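Local coordinates for protein gamma-glutamyl-gamma-aminobutyraldehyde dehydrogenase (Burkholderia cenocepacia, PDB 4LIH) that probably oxidises aldehydes, gamma-glutamyl-gamma-aminobutyraldehyde among them, to carboxylic acids with NAD(P)+ as the electron acceptor, at residues A[103-108]-A[208-213]; A[125-130]-A[301-306]; A[245-250]-A[257-262]; A[324-329]-A[393-398]; A[358-363]-A[409-414]. All coordinates share one frame; numbering follows the deposited sequence.

Contact 1: A[103-108]-A[208-213]; sequences REHLDE and AIRVAQ
Arg-210 and Glu-108 form a surface salt bridge, with His-105 beside it. The guanidinium meets the carboxylate side-on, through NE and NH2. The shorter bond runs from Arg-210 NE to Glu-108 OE2, 2.8 Å long with an N-H...O angle of 154°. It reaches OE2 from above the carboxylate plane. The other arm, Arg-210 NH2 to Glu-108 OE1 at 3.2 Å, uses the syn lone pair and lies in the guanidinium plane. The two planes are turned 53° apart, consistent with OE2 being met from above. The Arg-210 chain leaves with CG anti to the backbone N and then bends at chi2 (58°). Glu-108 also starts anti but stays extended, and the two chains run nearly perpendicular. Glu-108 OE1 also receives a weak bond from His-105 ND1, at 3.3 Å. His-105 sits at the N-cap position, between one helix and the next. Its CE1 lies 3.6 Å from Arg-210 NH2, and ring and guanidinium are steeply inclined to each other. The remaining nitrogen, Arg-210 NH1, gives a weak bond to Gln-213 OE1, 3.3 Å away. The paired charges would probably favour the ionised forms of both groups. The bridge ties the start of helix 106-117 to helix 206-218. Arg-210 also packs on Leu-109 and Leu-112 of the former, while Ala-208, Ile-209 and Ala-212 pack on strand 225-227.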
# COMPACT_ATOMS: atom_id res chain seq x y z
N ARG A 103 5.82 -17.24 -26.53
CA ARG A 103 6.94 -16.61 -27.15
C ARG A 103 7.67 -17.57 -28.13
O ARG A 103 8.09 -17.15 -29.21
CB ARG A 103 7.90 -16.06 -26.09
CG ARG A 103 7.31 -14.87 -25.36
CD ARG A 103 8.31 -14.24 -24.39
NE ARG A 103 7.69 -13.17 -23.60
CZ ARG A 103 7.52 -11.91 -24.00
NH1 ARG A 103 7.91 -11.48 -25.21
NH2 ARG A 103 6.95 -11.05 -23.18
N GLU A 104 7.80 -18.83 -27.75
CA GLU A 104 8.41 -19.84 -28.61
C GLU A 104 7.58 -20.03 -29.90
O GLU A 104 8.12 -20.28 -30.97
CB GLU A 104 8.48 -21.18 -27.89
CG GLU A 104 9.57 -21.29 -26.84
CD GLU A 104 9.51 -22.65 -26.17
OE1 GLU A 104 9.31 -23.62 -26.90
OE2 GLU A 104 9.64 -22.72 -24.93
N HIS A 105 6.27 -19.92 -29.77
CA HIS A 105 5.37 -20.03 -30.91
C HIS A 105 4.94 -18.66 -31.45
O HIS A 105 3.90 -18.53 -32.09
CB HIS A 105 4.15 -20.85 -30.50
CG HIS A 105 4.47 -22.28 -30.19
ND1 HIS A 105 4.37 -23.28 -31.13
CD2 HIS A 105 4.90 -22.88 -29.05
CE1 HIS A 105 4.72 -24.44 -30.59
NE2 HIS A 105 5.04 -24.23 -29.33
N LEU A 106 5.76 -17.64 -31.22
CA LEU A 106 5.35 -16.30 -31.61
C LEU A 106 5.01 -16.17 -33.10
O LEU A 106 4.04 -15.48 -33.43
CB LEU A 106 6.38 -15.24 -31.21
CG LEU A 106 5.98 -13.83 -31.66
CD1 LEU A 106 6.20 -12.79 -30.58
CD2 LEU A 106 6.71 -13.43 -32.92
N ASP A 107 5.82 -16.75 -33.99
CA ASP A 107 5.56 -16.63 -35.45
C ASP A 107 4.20 -17.24 -35.83
O ASP A 107 3.42 -16.59 -36.53
CB ASP A 107 6.66 -17.27 -36.32
CG ASP A 107 7.96 -16.51 -36.27
OD1 ASP A 107 8.04 -15.40 -35.75
OD2 ASP A 107 8.95 -17.04 -36.80
N GLU A 108 3.93 -18.44 -35.35
CA GLU A 108 2.64 -19.12 -35.58
C GLU A 108 1.46 -18.29 -35.05
O GLU A 108 0.45 -18.10 -35.75
CB GLU A 108 2.61 -20.50 -34.94
CG GLU A 108 1.37 -21.30 -35.25
CD GLU A 108 1.20 -22.51 -34.38
OE1 GLU A 108 2.06 -22.77 -33.49
OE2 GLU A 108 0.21 -23.23 -34.59
N ALA A 208 -7.05 -17.81 -29.62
CA ALA A 208 -7.63 -18.26 -28.37
C ALA A 208 -7.49 -19.77 -28.27
O ALA A 208 -7.01 -20.31 -27.26
CB ALA A 208 -9.11 -17.90 -28.32
N ILE A 209 -7.98 -20.43 -29.32
CA ILE A 209 -7.89 -21.88 -29.45
C ILE A 209 -6.45 -22.33 -29.30
O ILE A 209 -6.16 -23.22 -28.51
CB ILE A 209 -8.50 -22.37 -30.79
CG1 ILE A 209 -10.01 -22.13 -30.83
CG2 ILE A 209 -8.18 -23.85 -30.99
CD1 ILE A 209 -10.73 -22.52 -32.10
N ARG A 210 -5.55 -21.72 -30.06
CA ARG A 210 -4.15 -22.12 -30.02
C ARG A 210 -3.53 -22.02 -28.63
O ARG A 210 -2.88 -22.98 -28.18
CB ARG A 210 -3.31 -21.32 -31.05
CG ARG A 210 -1.88 -21.83 -31.25
CD ARG A 210 -1.91 -23.29 -31.71
NE ARG A 210 -0.56 -23.86 -31.92
CZ ARG A 210 0.06 -24.77 -31.16
NH1 ARG A 210 -0.52 -25.35 -30.12
NH2 ARG A 210 1.29 -25.13 -31.47
N VAL A 211 -3.75 -20.91 -27.92
CA VAL A 211 -3.11 -20.69 -26.60
C VAL A 211 -3.67 -21.62 -25.53
O VAL A 211 -3.01 -21.89 -24.50
CB VAL A 211 -3.13 -19.22 -26.10
CG1 VAL A 211 -2.41 -18.29 -27.07
CG2 VAL A 211 -4.53 -18.71 -25.82
N ALA A 212 -4.87 -22.13 -25.79
CA ALA A 212 -5.51 -23.12 -24.91
C ALA A 212 -4.69 -24.40 -24.88
O ALA A 212 -4.48 -24.97 -23.83
CB ALA A 212 -6.92 -23.43 -25.39
N GLN A 213 -4.26 -24.83 -26.08
CA GLN A 213 -3.43 -26.00 -26.25
C GLN A 213 -2.11 -25.81 -25.52
O GLN A 213 -1.67 -26.67 -24.76
CB GLN A 213 -3.19 -26.26 -27.75
CG GLN A 213 -4.46 -26.60 -28.53
CD GLN A 213 -4.19 -26.94 -30.00
OE1 GLN A 213 -3.72 -26.10 -30.76
NE2 GLN A 213 -4.55 -28.16 -30.39

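Contact 2: A[125-130]-A[301-306]; sequences TTVDVP and IFYNMG
Tyr-303 extends from the end of helix 290-302 to Val-127 on helix 121-142, within the aldehyde dehydrogenase fold. It is the first residue past helix 290-302 to leave helical backbone angles. The tyrosine CB points toward the other segment, and CG stands anti to the backbone N (chi1 -177°), which carries the ring toward helix 121-142. The ring carbons come no closer than CZ, 4.3 Å from Val-127 CG2. The hydroxyl does most of the touching. Tyr-303 OH rests almost equally on Val-127 CG2, CB and CG1, at 3.4, 3.5 and 3.6 Å. The two side chains come from opposite directions. The same oxygen makes a polar link through one water, 2.6 Å from Tyr-303 OH. That water bridges to Asp-128, which lies 4.4 Å from the hydroxyl by its OD1 and has no direct bond to it. Asp-128 OD2 forms a salt bridge with Lys-119, whose NZ also bonds Asn-304 OD1. Lys-119 thus joins both segments. A bound MES, probably from the crystallisation liquor, lies about 4 Å from the Tyr-303 side chain and may mark a pocket. The bridging water donates its hydrogen to Asp-128 OD1 over 2.6 Å.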
# COMPACT_ATOMS: atom_id res chain seq x y z
N THR A 125 3.38 -9.45 -34.60
CA THR A 125 4.65 -9.95 -34.13
C THR A 125 5.31 -9.12 -33.05
O THR A 125 6.16 -9.63 -32.31
CB THR A 125 5.67 -10.12 -35.28
OG1 THR A 125 5.89 -8.86 -35.92
CG2 THR A 125 5.17 -11.15 -36.30
N THR A 126 4.91 -7.84 -32.93
CA THR A 126 5.56 -6.93 -32.04
C THR A 126 4.68 -6.32 -30.94
O THR A 126 5.18 -5.96 -29.89
CB THR A 126 6.20 -5.76 -32.81
OG1 THR A 126 5.18 -4.99 -33.46
CG2 THR A 126 7.17 -6.31 -33.82
N VAL A 127 3.39 -6.20 -31.19
CA VAL A 127 2.45 -5.63 -30.24
C VAL A 127 1.60 -6.73 -29.65
O VAL A 127 1.62 -6.95 -28.44
CB VAL A 127 1.59 -4.53 -30.91
CG1 VAL A 127 0.42 -4.11 -30.01
CG2 VAL A 127 2.45 -3.33 -31.32
N ASP A 128 0.86 -7.47 -30.49
CA ASP A 128 -0.20 -8.38 -29.97
C ASP A 128 0.34 -9.61 -29.21
O ASP A 128 0.02 -9.81 -28.05
CB ASP A 128 -1.15 -8.80 -31.13
CG ASP A 128 -1.76 -7.57 -31.84
OD1 ASP A 128 -1.08 -6.92 -32.66
OD2 ASP A 128 -2.89 -7.21 -31.53
N VAL A 129 1.15 -10.45 -29.85
CA VAL A 129 1.64 -11.64 -29.19
C VAL A 129 2.63 -11.27 -28.03
O VAL A 129 2.43 -11.68 -26.91
CB VAL A 129 2.23 -12.64 -30.22
CG1 VAL A 129 2.72 -13.90 -29.49
CG2 VAL A 129 1.16 -13.00 -31.30
N PRO A 130 3.63 -10.41 -28.25
CA PRO A 130 4.45 -10.08 -27.07
C PRO A 130 3.67 -9.44 -25.91
O PRO A 130 4.01 -9.71 -24.75
CB PRO A 130 5.49 -9.09 -27.62
CG PRO A 130 5.50 -9.32 -29.08
CD PRO A 130 4.12 -9.76 -29.47
N ILE A 301 -5.45 6.95 -34.68
CA ILE A 301 -6.70 6.68 -35.37
C ILE A 301 -6.55 5.70 -36.50
O ILE A 301 -7.53 5.14 -36.93
CB ILE A 301 -7.35 8.01 -35.88
CG1 ILE A 301 -8.74 7.80 -36.51
CG2 ILE A 301 -6.44 8.77 -36.88
CD1 ILE A 301 -9.72 7.03 -35.60
N PHE A 302 -5.33 5.50 -37.01
CA PHE A 302 -5.15 4.61 -38.15
C PHE A 302 -4.47 3.30 -37.78
O PHE A 302 -4.62 2.34 -38.52
CB PHE A 302 -4.37 5.34 -39.28
CG PHE A 302 -5.00 6.63 -39.73
CD1 PHE A 302 -6.36 6.76 -39.87
CD2 PHE A 302 -4.22 7.72 -40.04
CE1 PHE A 302 -6.94 7.95 -40.27
CE2 PHE A 302 -4.79 8.89 -40.44
CZ PHE A 302 -6.16 9.00 -40.57
N TYR A 303 -3.75 3.26 -36.65
CA TYR A 303 -3.23 2.01 -36.10
C TYR A 303 -4.34 0.95 -35.89
O TYR A 303 -5.40 1.25 -35.36
CB TYR A 303 -2.47 2.22 -34.77
CG TYR A 303 -1.90 0.90 -34.30
CD1 TYR A 303 -0.73 0.42 -34.85
CD2 TYR A 303 -2.52 0.12 -33.35
CE1 TYR A 303 -0.19 -0.79 -34.48
CE2 TYR A 303 -1.98 -1.11 -32.97
CZ TYR A 303 -0.80 -1.52 -33.57
OH TYR A 303 -0.17 -2.69 -33.32
N ASN A 304 -4.08 -0.28 -36.30
CA ASN A 304 -5.10 -1.33 -36.29
C ASN A 304 -6.37 -0.96 -37.01
O ASN A 304 -7.47 -1.32 -36.62
CB ASN A 304 -5.42 -1.73 -34.85
CG ASN A 304 -5.81 -3.16 -34.73
OD1 ASN A 304 -5.11 -4.03 -35.21
ND2 ASN A 304 -6.95 -3.42 -34.12
N MET A 305 -6.23 -0.19 -38.07
CA MET A 305 -7.37 0.23 -38.87
C MET A 305 -8.44 1.05 -38.13
O MET A 305 -9.60 1.00 -38.50
CB MET A 305 -8.04 -1.01 -39.49
CG MET A 305 -7.12 -1.85 -40.39
SD MET A 305 -5.78 -2.83 -39.61
CE MET A 305 -6.65 -4.29 -39.04
N GLY A 306 -8.09 1.76 -37.08
CA GLY A 306 -9.10 2.54 -36.30
C GLY A 306 -10.00 1.67 -35.45
O GLY A 306 -10.91 2.16 -34.81
O HOH W 1 -1.97 -4.56 -33.21

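Contact 3: A[245-250]-A[257-262]; sequences DCIAFT and KLIMQY
Ile-259 packs between helix 253-266 and strand 246-250, where it meets Ile-247 and Phe-249. The two elements are consecutive parts of a beta-alpha-beta unit that ends in strand 270-274. The contacts across the segments are apolar. Ile-259 CG2, anti to the backbone N, touches Ile-247 CG2 at 3.7 Å and Ile-247 CD1 at 4.0 Å. The other branch of Ile-259 meets an aromatic ring. Its CG1 lies over one face of Phe-249, offset toward the rim, 4.1 Å from CD1. CG of Phe-249 is anti to the backbone N (chi1 170°), and the ring presents a face to Ile-259. The polar bonds stay within the helix. Gln-261 NE2 bonds back to Lys-257 O over 3.1 Å, from above the carbonyl plane. Gln-261 N reaches that oxygen from the opposite face, so two donors share one acceptor. The helix also faces another copy of the protein, where Lys-257 packs on Ala-264 of the second subunit. The Phe-249 side chain is about 7 Å from that of Glu-274, the predicted active-site residue. With carbon alone meeting carbon, the contact between the two segments rests on close fit and burial.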
# COMPACT_ATOMS: atom_id res chain seq x y z
N ASP A 245 -19.34 -17.19 -11.84
CA ASP A 245 -19.29 -16.28 -10.72
C ASP A 245 -18.96 -14.85 -11.14
O ASP A 245 -19.16 -13.93 -10.38
CB ASP A 245 -18.23 -16.78 -9.75
CG ASP A 245 -18.55 -18.17 -9.20
OD1 ASP A 245 -19.60 -18.27 -8.51
OD2 ASP A 245 -17.78 -19.12 -9.39
N CYS A 246 -18.45 -14.69 -12.35
CA CYS A 246 -17.96 -13.41 -12.84
C CYS A 246 -17.92 -13.45 -14.33
O CYS A 246 -17.54 -14.45 -14.86
CB CYS A 246 -16.54 -13.15 -12.31
SG CYS A 246 -15.69 -11.82 -13.15
N ILE A 247 -18.33 -12.37 -15.00
CA ILE A 247 -18.21 -12.29 -16.44
C ILE A 247 -17.49 -10.97 -16.78
O ILE A 247 -17.91 -9.90 -16.33
CB ILE A 247 -19.57 -12.42 -17.19
CG1 ILE A 247 -19.31 -12.44 -18.70
CG2 ILE A 247 -20.53 -11.27 -16.84
CD1 ILE A 247 -20.40 -13.06 -19.53
N ALA A 248 -16.42 -11.08 -17.56
CA ALA A 248 -15.59 -9.97 -18.06
C ALA A 248 -15.72 -9.88 -19.58
O ALA A 248 -15.44 -10.86 -20.27
CB ALA A 248 -14.12 -10.19 -17.68
N PHE A 249 -16.15 -8.71 -20.09
CA PHE A 249 -16.52 -8.49 -21.48
C PHE A 249 -15.81 -7.25 -22.00
O PHE A 249 -15.65 -6.25 -21.30
CB PHE A 249 -18.05 -8.33 -21.57
CG PHE A 249 -18.57 -7.86 -22.91
CD1 PHE A 249 -18.84 -8.75 -23.90
CD2 PHE A 249 -18.84 -6.51 -23.15
CE1 PHE A 249 -19.32 -8.34 -25.12
CE2 PHE A 249 -19.34 -6.09 -24.36
CZ PHE A 249 -19.58 -7.01 -25.36
N THR A 250 -15.35 -7.33 -23.24
CA THR A 250 -14.89 -6.17 -23.98
C THR A 250 -15.63 -6.24 -25.28
O THR A 250 -15.63 -7.31 -25.89
CB THR A 250 -13.38 -6.17 -24.23
OG1 THR A 250 -12.68 -6.16 -22.98
CG2 THR A 250 -12.94 -4.91 -25.04
N LYS A 257 -24.63 -3.75 -22.28
CA LYS A 257 -25.91 -3.59 -21.54
C LYS A 257 -26.68 -4.91 -21.43
O LYS A 257 -27.35 -5.14 -20.44
CB LYS A 257 -26.78 -2.50 -22.17
CG LYS A 257 -26.23 -1.08 -22.06
CD LYS A 257 -27.05 -0.08 -22.88
CE LYS A 257 -27.20 1.28 -22.22
NZ LYS A 257 -26.25 2.35 -22.67
N LEU A 258 -26.58 -5.80 -22.43
CA LEU A 258 -27.26 -7.10 -22.39
C LEU A 258 -26.61 -8.02 -21.37
O LEU A 258 -27.29 -8.64 -20.59
CB LEU A 258 -27.28 -7.79 -23.78
N ILE A 259 -25.28 -8.07 -21.39
CA ILE A 259 -24.50 -8.86 -20.43
C ILE A 259 -24.78 -8.45 -18.97
O ILE A 259 -24.93 -9.30 -18.10
CB ILE A 259 -22.98 -8.68 -20.64
CG1 ILE A 259 -22.54 -9.04 -22.08
CG2 ILE A 259 -22.21 -9.52 -19.62
CD1 ILE A 259 -22.49 -10.52 -22.34
N MET A 260 -24.82 -7.16 -18.69
CA MET A 260 -25.09 -6.73 -17.30
C MET A 260 -26.49 -7.16 -16.88
O MET A 260 -26.70 -7.64 -15.76
CB MET A 260 -24.89 -5.22 -17.10
CG MET A 260 -24.76 -4.85 -15.62
SD MET A 260 -23.61 -3.47 -15.32
CE MET A 260 -24.45 -2.28 -16.28
N GLN A 261 -27.44 -7.07 -17.81
CA GLN A 261 -28.81 -7.46 -17.51
C GLN A 261 -28.91 -8.95 -17.21
O GLN A 261 -29.51 -9.33 -16.23
CB GLN A 261 -29.78 -6.97 -18.63
CG GLN A 261 -29.80 -5.43 -18.71
CD GLN A 261 -30.77 -4.80 -19.73
OE1 GLN A 261 -32.00 -4.88 -19.57
NE2 GLN A 261 -30.22 -4.13 -20.74
N TYR A 262 -28.31 -9.82 -18.02
CA TYR A 262 -28.43 -11.25 -17.73
C TYR A 262 -27.63 -11.65 -16.50
O TYR A 262 -28.00 -12.59 -15.79
CB TYR A 262 -28.00 -12.08 -18.91
CG TYR A 262 -29.01 -12.11 -20.04
CD1 TYR A 262 -30.30 -11.62 -19.86
CD2 TYR A 262 -28.69 -12.65 -21.27
CE1 TYR A 262 -31.22 -11.65 -20.89
CE2 TYR A 262 -29.61 -12.68 -22.30
CZ TYR A 262 -30.87 -12.18 -22.10
OH TYR A 262 -31.78 -12.22 -23.14

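Contact 4: A[324-329]-A[393-398]; sequences AFIEKL and VFEVKP
Glu-395 OE1 forms a salt bridge with Arg-372, and its other oxygen, OE2, forms one with Lys-322. Both charged partners lie outside the two segments. Each oxygen thus has its own cationic partner, which probably favours the ionised form. Across the contact the same OE1 meets a methyl group, Ile-326 CD1, at 4.0 Å. Glu-395 reaches it with an extended chain whose CG is anti to the backbone N (chi1 -173°). Here helix 319-333 packs on strand 388-395 of the mixed sheet that also holds strands 314-318 and 411-417. Two residues back along the strand, Val-393 points to the same helix. Its CG1 lies 4.2 Å from Leu-329 CD2. Leu-329 sits one turn further along the helix than Ile-326. Val-393 and Leu-329 both touch Val-414 on strand 411-417, and Ile-326 and Val-393 both touch Val-374 on strand 372-375.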
# COMPACT_ATOMS: atom_id res chain seq x y z
N ALA A 324 -1.08 24.35 -40.29
CA ALA A 324 0.18 23.62 -40.29
C ALA A 324 0.03 22.20 -39.77
O ALA A 324 0.71 21.29 -40.25
CB ALA A 324 1.21 24.35 -39.44
N PHE A 325 -0.83 22.02 -38.76
CA PHE A 325 -1.01 20.73 -38.15
C PHE A 325 -1.70 19.77 -39.11
O PHE A 325 -1.24 18.64 -39.26
CB PHE A 325 -1.81 20.83 -36.84
CG PHE A 325 -1.66 19.60 -35.98
CD1 PHE A 325 -0.52 19.42 -35.21
CD2 PHE A 325 -2.59 18.60 -36.03
CE1 PHE A 325 -0.36 18.28 -34.43
CE2 PHE A 325 -2.44 17.46 -35.25
CZ PHE A 325 -1.33 17.30 -34.47
N ILE A 326 -2.78 20.22 -39.75
CA ILE A 326 -3.52 19.40 -40.71
C ILE A 326 -2.58 19.02 -41.87
O ILE A 326 -2.54 17.86 -42.29
CB ILE A 326 -4.83 20.12 -41.18
CG1 ILE A 326 -5.86 20.15 -40.03
CG2 ILE A 326 -5.48 19.42 -42.38
CD1 ILE A 326 -7.08 21.04 -40.33
N GLU A 327 -1.78 19.97 -42.37
CA GLU A 327 -0.77 19.61 -43.37
C GLU A 327 0.11 18.41 -42.91
O GLU A 327 0.26 17.46 -43.67
CB GLU A 327 0.10 20.81 -43.76
CG GLU A 327 1.09 20.48 -44.87
CD GLU A 327 2.03 21.64 -45.22
OE1 GLU A 327 2.28 22.52 -44.36
OE2 GLU A 327 2.59 21.62 -46.33
N LYS A 328 0.64 18.46 -41.69
CA LYS A 328 1.50 17.40 -41.18
C LYS A 328 0.75 16.08 -40.99
O LYS A 328 1.29 15.00 -41.25
CB LYS A 328 2.17 17.84 -39.86
CG LYS A 328 3.16 19.01 -40.04
CD LYS A 328 3.58 19.58 -38.69
CE LYS A 328 4.60 20.70 -38.80
NZ LYS A 328 5.87 20.31 -39.47
N LEU A 329 -0.53 16.18 -40.62
CA LEU A 329 -1.43 15.04 -40.45
C LEU A 329 -1.68 14.31 -41.76
O LEU A 329 -1.61 13.06 -41.85
CB LEU A 329 -2.75 15.59 -39.87
CG LEU A 329 -3.85 14.66 -39.45
CD1 LEU A 329 -3.39 13.75 -38.30
CD2 LEU A 329 -5.03 15.52 -39.01
N VAL A 393 -9.74 11.59 -43.16
CA VAL A 393 -9.81 12.70 -42.24
C VAL A 393 -10.86 13.68 -42.71
O VAL A 393 -10.88 14.03 -43.88
CB VAL A 393 -8.45 13.44 -42.15
CG1 VAL A 393 -8.50 14.59 -41.17
CG2 VAL A 393 -7.34 12.48 -41.76
N PHE A 394 -11.75 14.08 -41.79
CA PHE A 394 -12.65 15.22 -41.98
C PHE A 394 -12.42 16.36 -40.98
O PHE A 394 -12.04 16.15 -39.83
CB PHE A 394 -14.09 14.80 -41.75
CG PHE A 394 -14.62 13.87 -42.81
CD1 PHE A 394 -15.13 14.38 -43.99
CD2 PHE A 394 -14.62 12.51 -42.61
CE1 PHE A 394 -15.65 13.54 -44.94
CE2 PHE A 394 -15.11 11.64 -43.59
CZ PHE A 394 -15.61 12.16 -44.76
N GLU A 395 -12.75 17.57 -41.43
CA GLU A 395 -12.82 18.73 -40.53
C GLU A 395 -14.31 18.93 -40.24
O GLU A 395 -15.09 19.07 -41.16
CB GLU A 395 -12.18 19.96 -41.18
CG GLU A 395 -12.08 21.11 -40.22
CD GLU A 395 -11.26 22.26 -40.72
OE1 GLU A 395 -10.66 22.17 -41.81
OE2 GLU A 395 -11.25 23.27 -40.02
N VAL A 396 -14.69 18.88 -38.97
CA VAL A 396 -16.12 18.93 -38.59
C VAL A 396 -16.30 19.80 -37.38
O VAL A 396 -15.33 20.11 -36.64
CB VAL A 396 -16.76 17.52 -38.29
CG1 VAL A 396 -17.02 16.72 -39.57
CG2 VAL A 396 -15.94 16.71 -37.29
N LYS A 397 -17.54 20.21 -37.17
CA LYS A 397 -17.97 20.76 -35.90
C LYS A 397 -18.10 19.65 -34.87
O LYS A 397 -18.30 18.47 -35.19
CB LYS A 397 -19.36 21.41 -36.04
CG LYS A 397 -19.48 22.65 -36.90
CD LYS A 397 -20.93 23.07 -36.82
CE LYS A 397 -21.29 24.25 -37.70
NZ LYS A 397 -22.74 24.45 -37.49
N PRO A 398 -18.04 20.02 -33.59
CA PRO A 398 -18.06 18.97 -32.60
C PRO A 398 -19.36 18.22 -32.43
O PRO A 398 -19.34 17.16 -31.83
CB PRO A 398 -17.66 19.69 -31.32
CG PRO A 398 -17.94 21.11 -31.56
CD PRO A 398 -17.74 21.33 -33.02

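Contact 5: A[358-363]-A[409-414]; sequences ERVLGY and GPVLSV
Helix 354-370 packs on the entry to strand 411-417, where Pro-410 is the centre of an inverse gamma turn. One helix residue, Val-360, makes all the close contacts. Its two methyl branches divide the work. Gly-409 has no side chain, and Val-360 CG2 rests directly on its CA, 3.8 Å away. CG1 of Val-360, anti to the backbone N (chi1 169°), lies 4.0 Å from Val-411 CG2 and 4.3 Å from Pro-410 CD. The side chains of Val-360 and Val-411 lie alongside each other and point opposite ways. The helix comes close here: the CA atoms of Val-360 and Gly-409 are 5.9 Å apart. The turn itself has a weak bond from Val-411 N to Gly-409 O, at 2.9 Å. Tyr-363, a turn further along the helix, hydrogen-bonds Glu-405 OE1 through its OH. Pro-410 packs on Val-389 of strand 388-395 and on Phe-302 of helix 290-302. Val-411 touches Phe-394 of strand 388-395, and Leu-412 packs on Leu-329 of helix 319-333.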
# COMPACT_ATOMS: atom_id res chain seq x y z
N GLU A 358 -18.85 -1.76 -44.55
CA GLU A 358 -20.04 -1.01 -44.97
C GLU A 358 -20.46 0.06 -43.95
O GLU A 358 -20.83 1.19 -44.32
CB GLU A 358 -21.18 -1.99 -45.25
CG GLU A 358 -20.87 -2.82 -46.48
CD GLU A 358 -21.82 -3.97 -46.75
OE1 GLU A 358 -22.34 -4.66 -45.83
OE2 GLU A 358 -22.01 -4.21 -47.94
N ARG A 359 -20.35 -0.29 -42.67
CA ARG A 359 -20.63 0.62 -41.56
C ARG A 359 -19.68 1.81 -41.57
O ARG A 359 -20.10 2.97 -41.48
CB ARG A 359 -20.52 -0.14 -40.21
CG ARG A 359 -20.40 0.74 -38.99
CD ARG A 359 -20.77 -0.02 -37.72
NE ARG A 359 -20.82 0.88 -36.55
CZ ARG A 359 -21.93 1.44 -36.05
NH1 ARG A 359 -23.13 1.25 -36.59
NH2 ARG A 359 -21.85 2.23 -34.98
N VAL A 360 -18.39 1.53 -41.71
CA VAL A 360 -17.40 2.59 -41.87
C VAL A 360 -17.67 3.48 -43.13
O VAL A 360 -17.60 4.71 -43.06
CB VAL A 360 -15.97 2.01 -41.92
CG1 VAL A 360 -14.96 3.07 -42.34
CG2 VAL A 360 -15.59 1.41 -40.57
N LEU A 361 -17.96 2.86 -44.26
CA LEU A 361 -18.25 3.65 -45.45
C LEU A 361 -19.51 4.51 -45.23
O LEU A 361 -19.61 5.60 -45.76
CB LEU A 361 -18.34 2.76 -46.68
CG LEU A 361 -17.05 1.99 -47.01
CD1 LEU A 361 -17.27 0.84 -48.01
CD2 LEU A 361 -15.92 2.92 -47.46
N GLY A 362 -20.46 4.02 -44.43
CA GLY A 362 -21.67 4.78 -44.13
C GLY A 362 -21.38 6.04 -43.33
O GLY A 362 -21.98 7.10 -43.56
N TYR A 363 -20.44 5.94 -42.39
CA TYR A 363 -20.00 7.14 -41.68
C TYR A 363 -19.24 8.11 -42.60
O TYR A 363 -19.43 9.33 -42.53
CB TYR A 363 -19.21 6.78 -40.46
CG TYR A 363 -20.05 6.33 -39.30
CD1 TYR A 363 -20.78 7.24 -38.57
CD2 TYR A 363 -20.07 4.99 -38.91
CE1 TYR A 363 -21.55 6.84 -37.50
CE2 TYR A 363 -20.83 4.58 -37.83
CZ TYR A 363 -21.54 5.53 -37.10
OH TYR A 363 -22.29 5.17 -36.01
N GLY A 409 -13.33 2.59 -37.10
CA GLY A 409 -12.62 2.48 -38.38
C GLY A 409 -11.73 3.70 -38.51
O GLY A 409 -11.72 4.55 -37.61
N PRO A 410 -10.97 3.80 -39.61
CA PRO A 410 -9.90 4.77 -39.72
C PRO A 410 -10.40 6.11 -40.21
O PRO A 410 -10.04 6.55 -41.29
CB PRO A 410 -8.94 4.12 -40.71
CG PRO A 410 -9.84 3.38 -41.62
CD PRO A 410 -10.99 2.88 -40.78
N VAL A 411 -11.29 6.71 -39.42
CA VAL A 411 -11.95 7.95 -39.77
C VAL A 411 -11.82 8.93 -38.60
O VAL A 411 -12.42 8.73 -37.52
CB VAL A 411 -13.44 7.79 -40.06
CG1 VAL A 411 -14.02 9.13 -40.53
CG2 VAL A 411 -13.70 6.71 -41.11
N LEU A 412 -11.08 10.00 -38.86
CA LEU A 412 -10.77 11.02 -37.90
C LEU A 412 -11.63 12.25 -38.08
O LEU A 412 -11.83 12.74 -39.23
CB LEU A 412 -9.30 11.44 -38.06
CG LEU A 412 -8.79 12.48 -37.03
CD1 LEU A 412 -8.72 11.92 -35.62
CD2 LEU A 412 -7.43 12.98 -37.42
N SER A 413 -12.09 12.79 -36.95
CA SER A 413 -12.83 14.05 -36.88
C SER A 413 -11.90 15.12 -36.30
O SER A 413 -11.50 15.04 -35.13
CB SER A 413 -14.09 13.91 -36.00
OG SER A 413 -15.08 13.13 -36.64
N VAL A 414 -11.54 16.10 -37.13
CA VAL A 414 -10.73 17.22 -36.73
C VAL A 414 -11.64 18.40 -36.34
O VAL A 414 -12.46 18.88 -37.14
CB VAL A 414 -9.77 17.68 -37.86
CG1 VAL A 414 -8.97 18.88 -37.41
CG2 VAL A 414 -8.82 16.56 -38.24

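Contacts 4 and 5 lie on neighbouring strands of one sheet, their centres 15 Å apart. Phe-394 O and Val-414 N are 2.7 Å apart, probably a hydrogen bond between those strands. Contact 2 touches both: Phe-302 packs on Val-393 of contact 4, and Ile-301 CD1 lies 3.7 Å from Val-411 O of contact 5. Contact 1 joins contact 2 through Leu-106, which packs on Val-129 and Pro-130, and their centres are 17 Å apart. Contact 3 touches none of the others. Its nearest atoms are about 11 Å from contact 2. It is the one near the predicted active-site Glu-274, whereas the bound MES lies by contact 2. Contacts 1 and 4 lie on opposite sides of the chain's centre, 41 Å apart between centres.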